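Lmo2241 protein (Listeria monocytogenes, PDB 4HAM) probably binds DNA as a transcriptional regulator of the GntR family, through a winged helix-turn-helix domain. Local coordinates at residues F5-K10 and I48-N53. Residues are numbered along the deposited sequence; the frame is centred on the assembly and turned at random.
With SO4 (sulfate ion), chain C.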
# COMPACT_ATOMS: atom_id res chain seq x y z
N PHE A 5 -1.65 14.59 17.39
CA PHE A 5 -1.15 13.26 17.09
C PHE A 5 0.35 13.25 16.87
O PHE A 5 1.01 14.28 16.80
CB PHE A 5 -1.88 12.65 15.88
CG PHE A 5 -1.90 13.54 14.66
CD1 PHE A 5 -0.79 13.65 13.84
CD2 PHE A 5 -3.05 14.26 14.34
CE1 PHE A 5 -0.81 14.47 12.71
CE2 PHE A 5 -3.08 15.09 13.20
CZ PHE A 5 -1.96 15.19 12.39
N THR A 6 0.89 12.05 16.77
CA THR A 6 2.30 11.86 16.53
C THR A 6 2.62 11.96 15.05
O THR A 6 1.93 11.39 14.22
CB THR A 6 2.69 10.48 17.04
OG1 THR A 6 2.71 10.52 18.47
CG2 THR A 6 4.06 10.06 16.50
N ILE A 7 3.67 12.70 14.73
CA ILE A 7 4.19 12.72 13.37
C ILE A 7 5.62 12.16 13.40
O ILE A 7 6.42 12.55 14.25
CB ILE A 7 4.18 14.14 12.78
CG1 ILE A 7 2.74 14.57 12.48
CG2 ILE A 7 4.97 14.20 11.49
CD1 ILE A 7 2.65 15.94 11.90
N ASN A 8 5.92 11.23 12.49
CA ASN A 8 7.21 10.56 12.44
C ASN A 8 7.96 11.03 11.20
O ASN A 8 7.61 10.66 10.08
CB ASN A 8 7.02 9.04 12.41
CG ASN A 8 8.33 8.28 12.27
OD1 ASN A 8 9.42 8.84 12.38
ND2 ASN A 8 8.23 6.98 12.02
N THR A 9 8.99 11.84 11.41
CA THR A 9 9.70 12.45 10.29
C THR A 9 10.61 11.47 9.54
O THR A 9 11.13 11.79 8.47
CB THR A 9 10.51 13.66 10.76
OG1 THR A 9 11.49 13.22 11.71
CG2 THR A 9 9.60 14.68 11.43
N LYS A 10 10.80 10.28 10.10
CA LYS A 10 11.59 9.25 9.43
C LYS A 10 10.70 8.18 8.77
O LYS A 10 11.19 7.17 8.27
CB LYS A 10 12.59 8.62 10.40
CG LYS A 10 13.73 9.55 10.77
CD LYS A 10 14.78 8.86 11.62
CE LYS A 10 15.90 9.81 12.01
NZ LYS A 10 16.96 9.15 12.81
N ILE A 48 1.03 22.50 15.52
CA ILE A 48 1.90 21.31 15.40
C ILE A 48 3.33 21.62 15.01
O ILE A 48 4.21 20.76 15.14
CB ILE A 48 1.31 20.22 14.49
CG1 ILE A 48 1.17 20.72 13.06
CG2 ILE A 48 -0.03 19.75 15.03
CD1 ILE A 48 0.62 19.66 12.12
N GLY A 49 3.59 22.84 14.54
CA GLY A 49 4.94 23.24 14.21
C GLY A 49 5.37 22.67 12.87
O GLY A 49 6.51 22.24 12.68
N VAL A 50 4.43 22.67 11.93
CA VAL A 50 4.67 22.18 10.58
C VAL A 50 4.48 23.32 9.58
O VAL A 50 3.69 24.24 9.80
CB VAL A 50 3.69 21.01 10.26
CG1 VAL A 50 3.72 20.63 8.79
CG2 VAL A 50 4.05 19.80 11.12
N ASN A 51 5.25 23.28 8.50
CA ASN A 51 5.09 24.20 7.37
C ASN A 51 3.60 24.35 6.98
O ASN A 51 2.95 23.37 6.65
CB ASN A 51 5.94 23.63 6.22
CG ASN A 51 6.06 24.57 5.05
OD1 ASN A 51 5.23 25.45 4.85
ND2 ASN A 51 7.11 24.38 4.25
N PRO A 52 3.06 25.58 7.04
CA PRO A 52 1.67 25.83 6.63
C PRO A 52 1.35 25.30 5.23
O PRO A 52 0.24 24.82 4.98
CB PRO A 52 1.57 27.36 6.64
CG PRO A 52 2.58 27.78 7.67
CD PRO A 52 3.73 26.82 7.47
N ASN A 53 2.33 25.35 4.33
CA ASN A 53 2.13 24.79 2.98
C ASN A 53 1.95 23.26 3.00
O ASN A 53 1.23 22.69 2.17
CB ASN A 53 3.26 25.22 2.05
CG ASN A 53 3.39 26.74 1.95
OD1 ASN A 53 2.57 27.39 1.31
ND2 ASN A 53 4.41 27.30 2.60
S SO4 C . 9.80 22.64 6.27
O1 SO4 C . 10.99 23.30 5.75
O2 SO4 C . 10.18 21.49 7.09
O3 SO4 C . 9.05 23.58 7.10
O4 SO4 C . 8.96 22.20 5.15
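I7 reaches across to I48 and V50 with a single methyl, CD1, which meets the ends of both side chains at van der Waals distance. I7 CD1 lies 4.2 Å from I48 CD1 and equally 4.2 Å from CG2 of V50. The contact is apolar and small, burying about 100 Å² summed over both sides. The I7 side chain is fully extended beyond CB, with CD1 anti to CA (chi2 -179°), which carries the methyl out to this pair. V50 sets CG1 anti to its backbone N (chi1 170°), leaving CG2 as the branch that faces I7.

Between the two partners, G49 leaves helix 41-48 with positive phi and begins the turn that brings V50 beside I48. N51 then N-caps helix 52-64: its OD1 accepts from N53 N at 2.9 Å, with the donor above the carbonyl plane, and from N53 ND2 at 3.0 Å, in that plane on a lone pair. This double grip fixes the amide, whose ND2 donates an almost straight bond to sulfate O4 (3.0 Å, N-H...O 171°); the ion probably comes from the crystallisation liquor. Within 5-10, N8 OD1 accepts from K10 N at 3.0 Å, closing an Asx turn just after I7.

I7 also rests on I15 and Q18 of helix 15-29, while F5 touches that helix and F44 of helix 41-48. The N-terminal arm thus joins helix 15-29 to the turn between helices 41-48 and 52-64, which with those two helices forms the helix-turn-helix of the winged domain.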